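Local coordinates for protein endoglucanase A (Clostridium cellulolyticum, PDB 1EDG) that hydrolyses internal beta-1,4-glucosidic bonds of cellulose, acting as a family 5 glycoside hydrolase in bacterial cellulose degradation, at residues M23-V26 against K27-L31; T63-M66 against I67-I70; R172-H176 against A177-W181; V189-S192 against I193-N197; M323-Y326 against V327-K331. One frame throughout, in Å; residues are numbered along the deposited sequence.

Contact 1. Residues M23-V26 against K27-L31; sequences MNFV and KGLRL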
loop_
_atom_site.group_PDB
_atom_site.type_symbol
_atom_site.label_atom_id
_atom_site.label_comp_id
_atom_site.label_asym_id
_atom_site.label_seq_id
_atom_site.Cartn_x
_atom_site.Cartn_y
_atom_site.Cartn_z
ATOM N N MET A 23 -9.625 -13.219 7.514
ATOM C CA MET A 23 -8.300 -13.795 7.282
ATOM C C MET A 23 -8.265 -14.605 5.985
ATOM O O MET A 23 -7.247 -14.626 5.295
ATOM C CB MET A 23 -7.858 -14.655 8.472
ATOM C CG MET A 23 -7.863 -13.920 9.815
ATOM S SD MET A 23 -6.956 -12.342 9.770
ATOM C CE MET A 23 -5.281 -12.898 9.550
ATOM N N ASN A 24 -9.371 -15.266 5.651
ATOM C CA ASN A 24 -9.448 -16.053 4.420
ATOM C C ASN A 24 -9.482 -15.133 3.197
ATOM O O ASN A 24 -8.935 -15.464 2.138
ATOM C CB ASN A 24 -10.669 -16.983 4.432
ATOM C CG ASN A 24 -10.449 -18.222 5.297
ATOM O OD1 ASN A 24 -9.381 -18.830 5.272
ATOM N ND2 ASN A 24 -11.450 -18.581 6.081
ATOM N N PHE A 25 -10.099 -13.964 3.353
ATOM C CA PHE A 25 -10.172 -12.989 2.264
ATOM C C PHE A 25 -8.742 -12.555 1.907
ATOM O O PHE A 25 -8.347 -12.565 0.737
ATOM C CB PHE A 25 -11.009 -11.782 2.690
ATOM C CG PHE A 25 -11.067 -10.687 1.661
ATOM C CD1 PHE A 25 -11.910 -10.791 0.561
ATOM C CD2 PHE A 25 -10.285 -9.541 1.800
ATOM C CE1 PHE A 25 -11.978 -9.763 -0.392
ATOM C CE2 PHE A 25 -10.341 -8.511 0.859
ATOM C CZ PHE A 25 -11.188 -8.622 -0.236
ATOM N N VAL A 26 -7.959 -12.214 2.928
ATOM C CA VAL A 26 -6.572 -11.792 2.733
ATOM C C VAL A 26 -5.717 -12.886 2.062
ATOM O O VAL A 26 -4.903 -12.593 1.179
ATOM C CB VAL A 26 -5.948 -11.308 4.079
ATOM C CG1 VAL A 26 -4.441 -11.162 3.969
ATOM C CG2 VAL A 26 -6.559 -9.975 4.462
ATOM N N LYS A 27 -5.903 -14.139 2.468
ATOM C CA LYS A 27 -5.160 -15.232 1.858
ATOM C C LYS A 27 -5.431 -15.264 0.355
ATOM O O LYS A 27 -4.520 -15.508 -0.430
ATOM C CB LYS A 27 -5.561 -16.568 2.482
ATOM C CG LYS A 27 -5.134 -16.716 3.919
ATOM C CD LYS A 27 -5.713 -17.985 4.534
ATOM C CE LYS A 27 -5.209 -19.233 3.834
ATOM N NZ LYS A 27 -5.752 -20.449 4.503
ATOM N N GLY A 28 -6.676 -14.995 -0.035
ATOM C CA GLY A 28 -7.054 -14.998 -1.437
ATOM C C GLY A 28 -6.356 -13.935 -2.267
ATOM O O GLY A 28 -6.166 -14.112 -3.476
ATOM N N LEU A 29 -5.963 -12.833 -1.634
ATOM C CA LEU A 29 -5.265 -11.756 -2.342
ATOM C C LEU A 29 -3.885 -12.243 -2.794
ATOM O O LEU A 29 -3.305 -11.721 -3.756
ATOM C CB LEU A 29 -5.124 -10.514 -1.451
ATOM C CG LEU A 29 -6.385 -9.909 -0.811
ATOM C CD1 LEU A 29 -6.051 -8.539 -0.253
ATOM C CD2 LEU A 29 -7.499 -9.776 -1.800
ATOM N N ARG A 30 -3.368 -13.225 -2.052
ATOM C CA ARG A 30 -2.094 -13.906 -2.297
ATOM C C ARG A 30 -0.772 -13.132 -2.220
ATOM O O ARG A 30 0.089 -13.446 -1.388
ATOM C CB ARG A 30 -2.161 -14.720 -3.595
ATOM C CG ARG A 30 -1.060 -15.763 -3.678
ATOM C CD ARG A 30 -1.170 -16.624 -4.915
ATOM N NE ARG A 30 -0.173 -17.694 -4.896
ATOM C CZ ARG A 30 0.631 -17.994 -5.913
ATOM N NH1 ARG A 30 0.567 -17.305 -7.047
ATOM N NH2 ARG A 30 1.494 -18.994 -5.798
ATOM N N LEU A 31 -0.596 -12.167 -3.119
ATOM C CA LEU A 31 0.614 -11.343 -3.189
ATOM C C LEU A 31 0.227 -10.162 -4.074
ATOM O O LEU A 31 -0.469 -10.346 -5.073
ATOM C CB LEU A 31 1.764 -12.129 -3.840
ATOM C CG LEU A 31 3.115 -11.425 -3.990
ATOM C CD1 LEU A 31 3.725 -11.153 -2.627
ATOM C CD2 LEU A 31 4.053 -12.286 -4.823
HETATM O O HOH W 1 -7.894 -20.429 6.707
#

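Contact 2. Residues T63-M66 against I67-I70; sequences TKQM and IDAI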
loop_
_atom_site.group_PDB
_atom_site.type_symbol
_atom_site.label_atom_id
_atom_site.label_comp_id
_atom_site.label_asym_id
_atom_site.label_seq_id
_atom_site.Cartn_x
_atom_site.Cartn_y
_atom_site.Cartn_z
ATOM N N THR A 63 -0.899 -0.165 -19.879
ATOM C CA THR A 63 -1.668 -0.940 -20.851
ATOM C C THR A 63 -2.150 -2.256 -20.239
ATOM O O THR A 63 -1.634 -2.695 -19.212
ATOM C CB THR A 63 -0.819 -1.254 -22.098
ATOM O OG1 THR A 63 0.317 -2.046 -21.719
ATOM C CG2 THR A 63 -0.333 0.036 -22.748
ATOM N N LYS A 64 -3.134 -2.885 -20.870
ATOM C CA LYS A 64 -3.676 -4.160 -20.394
ATOM C C LYS A 64 -2.593 -5.246 -20.389
ATOM O O LYS A 64 -2.514 -6.049 -19.453
ATOM C CB LYS A 64 -4.851 -4.585 -21.282
ATOM C CG LYS A 64 -5.464 -5.960 -20.998
ATOM C CD LYS A 64 -6.399 -5.949 -19.810
ATOM C CE LYS A 64 -7.477 -7.026 -19.934
ATOM N NZ LYS A 64 -6.931 -8.410 -20.004
ATOM N N GLN A 65 -1.755 -5.261 -21.426
ATOM C CA GLN A 65 -0.678 -6.250 -21.533
ATOM C C GLN A 65 0.227 -6.247 -20.300
ATOM O O GLN A 65 0.645 -7.307 -19.837
ATOM C CB GLN A 65 0.136 -6.031 -22.821
ATOM C CG GLN A 65 1.572 -6.614 -22.825
ATOM C CD GLN A 65 1.665 -8.152 -22.908
ATOM O OE1 GLN A 65 0.970 -8.888 -22.192
ATOM N NE2 GLN A 65 2.570 -8.635 -23.757
ATOM N N MET A 66 0.504 -5.065 -19.757
ATOM C CA MET A 66 1.343 -4.950 -18.569
ATOM C C MET A 66 0.721 -5.723 -17.408
ATOM O O MET A 66 1.403 -6.505 -16.737
ATOM C CB MET A 66 1.509 -3.484 -18.163
ATOM C CG MET A 66 2.400 -2.666 -19.075
ATOM S SD MET A 66 2.407 -0.929 -18.584
ATOM C CE MET A 66 3.035 -0.169 -20.084
ATOM N N ILE A 67 -0.575 -5.500 -17.189
ATOM C CA ILE A 67 -1.324 -6.149 -16.115
ATOM C C ILE A 67 -1.412 -7.663 -16.359
ATOM O O ILE A 67 -1.314 -8.457 -15.415
ATOM C CB ILE A 67 -2.752 -5.525 -15.955
ATOM C CG1 ILE A 67 -2.651 -4.012 -15.710
ATOM C CG2 ILE A 67 -3.508 -6.178 -14.798
ATOM C CD1 ILE A 67 -1.747 -3.623 -14.549
ATOM N N ASP A 68 -1.576 -8.063 -17.621
ATOM C CA ASP A 68 -1.642 -9.484 -17.963
ATOM C C ASP A 68 -0.357 -10.172 -17.494
ATOM O O ASP A 68 -0.396 -11.274 -16.935
ATOM C CB ASP A 68 -1.769 -9.683 -19.481
ATOM C CG ASP A 68 -3.122 -9.273 -20.033
ATOM O OD1 ASP A 68 -4.098 -9.126 -19.262
ATOM O OD2 ASP A 68 -3.207 -9.110 -21.269
ATOM N N ALA A 69 0.778 -9.519 -17.729
ATOM C CA ALA A 69 2.077 -10.054 -17.348
ATOM C C ALA A 69 2.229 -10.204 -15.832
ATOM O O ALA A 69 2.773 -11.203 -15.343
ATOM C CB ALA A 69 3.178 -9.181 -17.904
ATOM N N ILE A 70 1.751 -9.206 -15.094
ATOM C CA ILE A 70 1.819 -9.218 -13.634
ATOM C C ILE A 70 1.053 -10.426 -13.091
ATOM O O ILE A 70 1.561 -11.165 -12.241
ATOM C CB ILE A 70 1.226 -7.908 -13.041
ATOM C CG1 ILE A 70 2.045 -6.697 -13.505
ATOM C CG2 ILE A 70 1.147 -7.983 -11.520
ATOM C CD1 ILE A 70 3.502 -6.772 -13.140
HETATM O O HOH W 2 -5.566 -8.464 -23.066
#

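Contact 3. Residues R172-H176 against A177-W181; sequences RLVGH and ANEWW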
loop_
_atom_site.group_PDB
_atom_site.type_symbol
_atom_site.label_atom_id
_atom_site.label_comp_id
_atom_site.label_asym_id
_atom_site.label_seq_id
_atom_site.Cartn_x
_atom_site.Cartn_y
_atom_site.Cartn_z
ATOM N N ARG A 172 0.248 12.219 7.767
ATOM C CA ARG A 172 1.301 12.625 8.685
ATOM C C ARG A 172 1.422 14.145 8.714
ATOM O O ARG A 172 0.782 14.838 7.922
ATOM C CB ARG A 172 2.626 12.035 8.184
ATOM C CG ARG A 172 3.051 12.592 6.820
ATOM C CD ARG A 172 4.132 11.755 6.158
ATOM N NE ARG A 172 4.635 12.371 4.931
ATOM C CZ ARG A 172 4.015 12.345 3.752
ATOM N NH1 ARG A 172 2.851 11.727 3.612
ATOM N NH2 ARG A 172 4.565 12.940 2.702
ATOM N N LEU A 173 2.272 14.650 9.604
ATOM C CA LEU A 173 2.507 16.087 9.713
ATOM C C LEU A 173 3.659 16.480 8.788
ATOM O O LEU A 173 4.813 16.533 9.208
ATOM C CB LEU A 173 2.831 16.470 11.162
ATOM C CG LEU A 173 1.705 16.264 12.179
ATOM C CD1 LEU A 173 2.227 16.518 13.583
ATOM C CD2 LEU A 173 0.527 17.177 11.856
ATOM N N VAL A 174 3.341 16.735 7.522
ATOM C CA VAL A 174 4.354 17.112 6.538
ATOM C C VAL A 174 5.081 18.372 7.003
ATOM O O VAL A 174 4.451 19.348 7.413
ATOM C CB VAL A 174 3.733 17.369 5.144
ATOM C CG1 VAL A 174 4.818 17.701 4.139
ATOM C CG2 VAL A 174 2.951 16.150 4.679
ATOM N N GLY A 175 6.406 18.333 6.972
ATOM C CA GLY A 175 7.187 19.480 7.392
ATOM C C GLY A 175 7.602 19.427 8.849
ATOM O O GLY A 175 8.629 19.996 9.220
ATOM N N HIS A 176 6.820 18.730 9.671
ATOM C CA HIS A 176 7.106 18.604 11.101
ATOM C C HIS A 176 8.350 17.749 11.336
ATOM O O HIS A 176 8.739 16.944 10.484
ATOM C CB HIS A 176 5.896 17.986 11.816
ATOM C CG HIS A 176 5.960 18.056 13.314
ATOM N ND1 HIS A 176 5.551 19.161 14.028
ATOM C CD2 HIS A 176 6.345 17.140 14.236
ATOM C CE1 HIS A 176 5.678 18.925 15.322
ATOM N NE2 HIS A 176 6.160 17.704 15.474
ATOM N N ALA A 177 8.972 17.931 12.499
ATOM C CA ALA A 177 10.164 17.172 12.866
ATOM C C ALA A 177 9.867 15.679 12.977
ATOM O O ALA A 177 10.731 14.846 12.711
ATOM C CB ALA A 177 10.726 17.690 14.177
ATOM N N ASN A 178 8.645 15.351 13.382
ATOM C CA ASN A 178 8.215 13.965 13.535
ATOM C C ASN A 178 7.311 13.542 12.384
ATOM O O ASN A 178 6.348 12.805 12.577
ATOM C CB ASN A 178 7.472 13.779 14.859
ATOM C CG ASN A 178 8.314 14.160 16.056
ATOM O OD1 ASN A 178 7.948 15.051 16.826
ATOM N ND2 ASN A 178 9.460 13.509 16.207
ATOM N N GLU A 179 7.620 14.018 11.187
ATOM C CA GLU A 179 6.830 13.679 10.011
ATOM C C GLU A 179 6.881 12.182 9.686
ATOM O O GLU A 179 5.867 11.589 9.314
ATOM C CB GLU A 179 7.321 14.473 8.794
ATOM C CG GLU A 179 6.588 14.144 7.497
ATOM C CD GLU A 179 7.175 14.828 6.265
ATOM O OE1 GLU A 179 7.961 15.789 6.408
ATOM O OE2 GLU A 179 6.843 14.402 5.139
ATOM N N TRP A 180 8.047 11.572 9.872
ATOM C CA TRP A 180 8.229 10.169 9.527
ATOM C C TRP A 180 8.155 9.118 10.627
ATOM O O TRP A 180 8.424 7.940 10.376
ATOM C CB TRP A 180 9.513 10.014 8.708
ATOM C CG TRP A 180 9.482 10.847 7.463
ATOM C CD1 TRP A 180 10.190 11.989 7.221
ATOM C CD2 TRP A 180 8.653 10.637 6.310
ATOM N NE1 TRP A 180 9.848 12.507 5.995
ATOM C CE2 TRP A 180 8.909 11.697 5.414
ATOM C CE3 TRP A 180 7.719 9.658 5.952
ATOM C CZ2 TRP A 180 8.263 11.806 4.178
ATOM C CZ3 TRP A 180 7.075 9.767 4.722
ATOM C CH2 TRP A 180 7.353 10.835 3.851
ATOM N N TRP A 181 7.745 9.513 11.826
ATOM C CA TRP A 181 7.637 8.560 12.924
ATOM C C TRP A 181 6.793 9.120 14.054
ATOM O O TRP A 181 6.978 10.265 14.466
ATOM C CB TRP A 181 9.025 8.170 13.445
ATOM C CG TRP A 181 9.826 9.319 13.994
ATOM C CD1 TRP A 181 10.245 10.433 13.317
ATOM C CD2 TRP A 181 10.327 9.448 15.327
ATOM N NE1 TRP A 181 10.977 11.243 14.148
ATOM C CE2 TRP A 181 11.044 10.664 15.388
ATOM C CE3 TRP A 181 10.241 8.654 16.479
ATOM C CZ2 TRP A 181 11.674 11.105 16.556
ATOM C CZ3 TRP A 181 10.866 9.091 17.639
ATOM C CH2 TRP A 181 11.574 10.308 17.667
HETATM O O HOH W 3 7.055 14.706 2.342
HETATM O O HOH W 4 10.003 16.910 7.849
#

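Contact 4. Residues V189-S192 against I193-N197; sequences VVDS and INCIN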
loop_
_atom_site.group_PDB
_atom_site.type_symbol
_atom_site.label_atom_id
_atom_site.label_comp_id
_atom_site.label_asym_id
_atom_site.label_seq_id
_atom_site.Cartn_x
_atom_site.Cartn_y
_atom_site.Cartn_z
ATOM N N VAL A 189 2.007 15.257 17.521
ATOM C CA VAL A 189 1.716 13.952 16.930
ATOM C C VAL A 189 0.481 13.301 17.542
ATOM O O VAL A 189 -0.300 12.673 16.829
ATOM C CB VAL A 189 2.915 12.961 16.977
ATOM C CG1 VAL A 189 4.196 13.637 16.527
ATOM C CG2 VAL A 189 3.055 12.355 18.334
ATOM N N VAL A 190 0.282 13.461 18.850
ATOM C CA VAL A 190 -0.890 12.875 19.501
ATOM C C VAL A 190 -2.156 13.509 18.937
ATOM O O VAL A 190 -3.145 12.821 18.692
ATOM C CB VAL A 190 -0.833 13.016 21.044
ATOM C CG1 VAL A 190 -2.129 12.513 21.672
ATOM C CG2 VAL A 190 0.351 12.220 21.591
ATOM N N ASP A 191 -2.112 14.817 18.706
ATOM C CA ASP A 191 -3.248 15.522 18.122
ATOM C C ASP A 191 -3.492 14.940 16.720
ATOM O O ASP A 191 -4.630 14.645 16.348
ATOM C CB ASP A 191 -2.943 17.023 18.020
ATOM C CG ASP A 191 -3.992 17.783 17.223
ATOM O OD1 ASP A 191 -5.166 17.806 17.642
ATOM O OD2 ASP A 191 -3.643 18.357 16.170
ATOM N N SER A 192 -2.409 14.743 15.973
ATOM C CA SER A 192 -2.475 14.191 14.617
ATOM C C SER A 192 -3.110 12.790 14.612
ATOM O O SER A 192 -4.008 12.510 13.815
ATOM C CB SER A 192 -1.069 14.155 14.005
ATOM O OG SER A 192 -1.115 13.951 12.604
ATOM N N ILE A 193 -2.681 11.934 15.537
ATOM C CA ILE A 193 -3.206 10.576 15.659
ATOM C C ILE A 193 -4.716 10.600 15.888
ATOM O O ILE A 193 -5.462 9.813 15.295
ATOM C CB ILE A 193 -2.501 9.824 16.815
ATOM C CG1 ILE A 193 -1.056 9.504 16.420
ATOM C CG2 ILE A 193 -3.273 8.556 17.200
ATOM C CD1 ILE A 193 -0.218 8.904 17.540
ATOM N N ASN A 194 -5.171 11.513 16.741
ATOM C CA ASN A 194 -6.599 11.640 17.023
ATOM C C ASN A 194 -7.331 12.108 15.767
ATOM O O ASN A 194 -8.401 11.594 15.433
ATOM C CB ASN A 194 -6.837 12.602 18.192
ATOM C CG ASN A 194 -6.234 12.095 19.496
ATOM O OD1 ASN A 194 -6.117 10.882 19.717
ATOM N ND2 ASN A 194 -5.842 13.020 20.367
ATOM N N CYS A 195 -6.730 13.055 15.047
ATOM C CA CYS A 195 -7.317 13.563 13.813
ATOM C C CYS A 195 -7.414 12.445 12.771
ATOM O O CYS A 195 -8.391 12.368 12.025
ATOM C CB CYS A 195 -6.485 14.722 13.258
ATOM S SG CYS A 195 -6.681 16.290 14.153
ATOM N N ILE A 196 -6.396 11.587 12.722
ATOM C CA ILE A 196 -6.379 10.469 11.781
ATOM C C ILE A 196 -7.498 9.486 12.139
ATOM O O ILE A 196 -8.186 8.972 11.253
ATOM C CB ILE A 196 -4.987 9.786 11.753
ATOM C CG1 ILE A 196 -3.964 10.742 11.117
ATOM C CG2 ILE A 196 -5.050 8.450 11.003
ATOM C CD1 ILE A 196 -2.526 10.290 11.224
ATOM N N ASN A 197 -7.728 9.272 13.433
ATOM C CA ASN A 197 -8.807 8.386 13.872
ATOM C C ASN A 197 -10.143 8.942 13.363
ATOM O O ASN A 197 -10.989 8.195 12.857
ATOM C CB ASN A 197 -8.846 8.269 15.409
ATOM C CG ASN A 197 -7.730 7.397 15.969
ATOM O OD1 ASN A 197 -7.213 6.507 15.288
ATOM N ND2 ASN A 197 -7.366 7.637 17.224
HETATM O O HOH W 5 -6.737 16.013 19.153
#

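Contact 5. Residues M323-Y326 against V327-K331; sequences MSYY and VAQAK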
loop_
_atom_site.group_PDB
_atom_site.type_symbol
_atom_site.label_atom_id
_atom_site.label_comp_id
_atom_site.label_asym_id
_atom_site.label_seq_id
_atom_site.Cartn_x
_atom_site.Cartn_y
_atom_site.Cartn_z
ATOM N N MET A 323 13.953 -10.414 0.456
ATOM C CA MET A 323 12.540 -10.446 0.073
ATOM C C MET A 323 11.873 -11.796 0.347
ATOM O O MET A 323 10.707 -11.846 0.756
ATOM C CB MET A 323 12.336 -10.023 -1.386
ATOM C CG MET A 323 12.598 -8.532 -1.657
ATOM S SD MET A 323 11.731 -7.395 -0.503
ATOM C CE MET A 323 10.003 -7.758 -0.852
ATOM N N SER A 324 12.610 -12.886 0.127
ATOM C CA SER A 324 12.079 -14.237 0.378
ATOM C C SER A 324 11.744 -14.425 1.860
ATOM O O SER A 324 10.656 -14.901 2.207
ATOM C CB SER A 324 13.080 -15.319 -0.068
ATOM O OG SER A 324 13.209 -15.346 -1.480
ATOM N N TYR A 325 12.686 -14.037 2.716
ATOM C CA TYR A 325 12.531 -14.135 4.166
ATOM C C TYR A 325 11.380 -13.236 4.652
ATOM O O TYR A 325 10.557 -13.650 5.473
ATOM C CB TYR A 325 13.844 -13.730 4.836
ATOM C CG TYR A 325 13.853 -13.832 6.347
ATOM C CD1 TYR A 325 14.162 -15.034 6.983
ATOM C CD2 TYR A 325 13.603 -12.710 7.141
ATOM C CE1 TYR A 325 14.227 -15.117 8.369
ATOM C CE2 TYR A 325 13.667 -12.781 8.531
ATOM C CZ TYR A 325 13.980 -13.986 9.138
ATOM O OH TYR A 325 14.055 -14.045 10.511
ATOM N N TYR A 326 11.337 -12.010 4.135
ATOM C CA TYR A 326 10.303 -11.038 4.483
ATOM C C TYR A 326 8.906 -11.612 4.197
ATOM O O TYR A 326 8.036 -11.632 5.072
ATOM C CB TYR A 326 10.536 -9.738 3.683
ATOM C CG TYR A 326 9.697 -8.544 4.103
ATOM C CD1 TYR A 326 8.333 -8.483 3.806
ATOM C CD2 TYR A 326 10.277 -7.463 4.777
ATOM C CE1 TYR A 326 7.563 -7.376 4.167
ATOM C CE2 TYR A 326 9.514 -6.346 5.141
ATOM C CZ TYR A 326 8.157 -6.310 4.830
ATOM O OH TYR A 326 7.400 -5.212 5.161
ATOM N N VAL A 327 8.700 -12.103 2.979
ATOM C CA VAL A 327 7.404 -12.658 2.595
ATOM C C VAL A 327 7.044 -13.921 3.393
ATOM O O VAL A 327 5.906 -14.073 3.830
ATOM C CB VAL A 327 7.340 -12.947 1.068
ATOM C CG1 VAL A 327 6.029 -13.637 0.715
ATOM C CG2 VAL A 327 7.471 -11.631 0.283
ATOM N N ALA A 328 8.018 -14.807 3.592
ATOM C CA ALA A 328 7.793 -16.040 4.349
ATOM C C ALA A 328 7.381 -15.739 5.792
ATOM O O ALA A 328 6.446 -16.347 6.313
ATOM C CB ALA A 328 9.041 -16.914 4.328
ATOM N N GLN A 329 8.072 -14.801 6.434
ATOM C CA GLN A 329 7.763 -14.429 7.813
ATOM C C GLN A 329 6.377 -13.786 7.919
ATOM O O GLN A 329 5.649 -14.013 8.885
ATOM C CB GLN A 329 8.838 -13.493 8.373
ATOM C CG GLN A 329 10.209 -14.149 8.564
ATOM C CD GLN A 329 10.227 -15.214 9.658
ATOM O OE1 GLN A 329 9.316 -15.303 10.482
ATOM N NE2 GLN A 329 11.273 -16.025 9.669
ATOM N N ALA A 330 6.006 -12.996 6.916
ATOM C CA ALA A 330 4.688 -12.359 6.918
ATOM C C ALA A 330 3.594 -13.422 6.736
ATOM O O ALA A 330 2.582 -13.417 7.448
ATOM C CB ALA A 330 4.596 -11.294 5.810
ATOM N N LYS A 331 3.811 -14.351 5.806
ATOM C CA LYS A 331 2.846 -15.413 5.528
ATOM C C LYS A 331 2.580 -16.267 6.773
ATOM O O LYS A 331 1.432 -16.635 7.053
ATOM C CB LYS A 331 3.342 -16.272 4.354
ATOM C CG LYS A 331 2.367 -17.328 3.849
ATOM C CD LYS A 331 2.586 -18.642 4.562
ATOM C CE LYS A 331 1.693 -19.740 4.032
ATOM N NZ LYS A 331 1.841 -20.959 4.885
#

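Contact 1. Residues M23-V26 against K27-L31
The ring of Phe25 receives the CD2 methyl of Leu29 over one face, CE2 and CD2 being 4.1 Å apart, and it also stacks with the ring of Tyr218. These residues belong to helix 21-29, which leads directly into strand 32-34, the first strand of a TIM barrel. Phe25 and Leu29 rest on Ile164 and Val26 on Leu336, near the starts of two barrel strands, so the helix lies across the N-terminal end of the barrel. The Phe25-Leu29 pair shows how side chains four residues apart meet on one flank of a helix. Phe25 CG is anti to the backbone N (chi1 176°) and beside the carbonyl carbon, on the side where Leu29 follows one turn later, while Leu29 CG sits beside its own N and reaches back to 3.6 Å from Phe25 O.

The second flat group, the amide of Asn24, runs side by side with the Lys27 chain. Asn24 OD1 accepts a hydrogen bond from a water 2.6 Å away, and the same water accepts from Lys27 NZ at 3.1 Å, so a single solvent molecule joins the two polar ends. The other end of the amide, ND2, bonds to Asn19 OD1.

Regular helical bonds run from Lys27 N to Met23 O and from Gly28 N to Asn24 O. The pattern then changes as the helix ends, and Arg30 leaves it with positive phi. Leu29 N makes a weak 3.4 Å bond to Phe25 O and a shorter 3.0 Å bond to Val26 O, whose carbonyl plane it meets from above.

Contact 2. Residues T63-M66 against I67-I70
Lys64 and Asp68 close a salt bridge one turn apart in helix 64-73, with NZ 3.0 Å from OD1, and the conformations of both chains explain how. Lys64 first sends CG opposite its backbone N (chi1 175°) and then bends twice, at chi2 and chi4, curling the ammonium group round to the carboxylate. Asp68 does the reverse: its CG lies beside its own N and is drawn back to 3.3 Å from Lys64 O. NZ meets OD1 on its syn lone pair, the side of the other oxygen. A water donates to OD2 at 3.0 Å and accepts only weakly from NZ. Since OD1 also receives Asn113 ND2, the carboxylate is held at both oxygens.

Gln65, bent at chi2, brings OE1 to 3.9 Å from Asp68 CB, a packing contact with a carbon, the two side chains crossing at about a right angle and the planes 75° apart. Met66 runs extended beyond CG, and its SD takes a weak bond from Thr63 N, the N-cap residue. Ile70 CG1, placed beside its own backbone N, lies 3.3 Å from Met66 O.

Backbone bonds from Asp68, Ala69 and Ile70 to Lys64, Gln65 and Met66 carry the helix underneath. Following strand 32-34 and preceding strand 77-80 in the chain, the helix sets Lys64 and Ile67 against Tyr109 of helix 97-111, while Met66, Ala69 and Ile70 pack on Phe355 of strand 355-356.

Contact 3. Residues R172-H176 against A177-W181
Arg172 and Glu179 pair within the loop that follows barrel strand 163-166, on the rim where TIM-barrel enzymes carry their active sites. Two turns fold the loop back on itself, a type II turn from Leu173 to His176 and a type I from His176 to Glu179. Glu179, fully extended (chi1 178°), lays its carboxylate across the first turn. OE2 accepts Arg172 NE at 3.0 Å on its anti lone pair, with guanidinium and carboxylate nearly coplanar. OE1 takes Gly175 N, also at 3.0 Å, from above the carboxylate plane, adding to the turn's own bond from His176 N to Leu173 O. Waters add a bond to each oxygen: one links OE2 to Arg172 NH2, the other OE1 to His176 O.

Arg172 CD lies over the six-membered ring of Trp180, 4.1 Å from the centroid in a CH-pi contact, and the guanidinium is inclined 26° to the indole. Glu179 O is buried without a polar partner. The His176 ring and Asn178 amide lie side by side, pointing the same way, planes 45° apart.

Tyr224 OH bonds Leu173 N and Asn178 O, gathering both halves of the loop, while Leu173 and His176 lean on Asp188 of helix 187-209.

Contact 4. Residues V189-S192 against I193-N197
Asn194 folds back over the turn that begins at Val190, and its side chain shows how an amide can graze a helix carbonyl without bonding to it. CB lies between two carbonyls, 3.5 Å from Asp191 O and slightly farther from Val190 O. CG, placed beside the residue's own backbone N (chi1 -63°), drops to 3.3 Å from Val190 O. OD1 stays farther from that oxygen, at 3.7 Å. At the tip, ND2 is near Val190 O, but the angle is too poor for a hydrogen bond. It runs instead alongside the valine, 4.0 Å from CG1, and makes a weak bond to a water. That water donates to Asp191 OD1 at 2.8 Å, an oxygen that also bonds to Ser135 OG.

On the next flank Cys195 SG lies 3.4 Å from Asp191 O and only loosely beside the carboxylate. Ile196 carries CG1 to 3.2 Å from Ser192 O, and its CD1 passes loosely by the serine hydroxyl, whose OG is bonded to Pro133 O. Ile193 similarly lays CG1 against Val189 O.

Beneath these side chains each amide from Ile193 to Ile196 bonds to the carbonyl four residues earlier. The closing one, Ile196 N to Ser192 O, measures 2.8 Å and runs nearly along the C=O axis. Such unbroken i to i+4 bonding is that of a regular alpha-helix, here helix 187-209, which makes the beta-alpha-beta crossover between strands 163-166 and 219-222 of the TIM barrel.

Contact 5. Residues M323-Y326 against V327-K331
Tyr325 and Gln329 form the tightly packed part of this contact, in helix 316-332, which crosses over between strands 303-308 and 336-339 in a beta-alpha-beta unit of the TIM barrel. Gln329 CG sits over the tyrosine face in a CH-pi contact, 3.8 Å from the ring centroid and 14° off its normal. A bend at chi2 carries NE2 over the same face towards its hydroxyl end, 3.4 Å from Tyr325 CE1, the amide inclined 53° to the ring. Tyr325 CG lies opposite the backbone N (chi1 -178°), and the ring also meets that of Trp274.

Between side chains the rest of the contact is looser. Met323 packs on Met371 and Ser324 on Tyr374 of helix 365-374, the serine OG bonding to Val320 O. Tyr326 packs on strand 303-308 and bonds through OH to Ala255 O. The more open end belongs to Lys331, partly exposed, whose NZ bonds to Gln14 OE1.

The backbone is evenly bonded throughout, Val327, Ala328, Gln329 and Ala330 each donating to the carbonyl four residues before. Val327 N meets Met323 O at 3.0 Å, and Val327 CG2, beside its own backbone N, lies 3.3 Å from that same Met323 O.

All five contacts are local ones, strung in series along the chain, yet the barrel brings some together. Contacts 3 and 4 touch, with Leu173 CG 3.7 Å from Ser192 OG and Asn178 CB equally close to Val189 CG1, so the loop after strand 163-166 rests on the helix that follows it. Contacts 1 and 5 stop about 5 Å apart at their nearest atoms; Leu31 and Val327 both reach Met371 of helix 365-374. Contact 2 comes within about 7 Å of contact 1 but lies about 39 Å, centre to centre, from contact 4. Contact 1 covers the barrel's N-terminal end, whereas contact 3 probably lies nearer the catalytic rim.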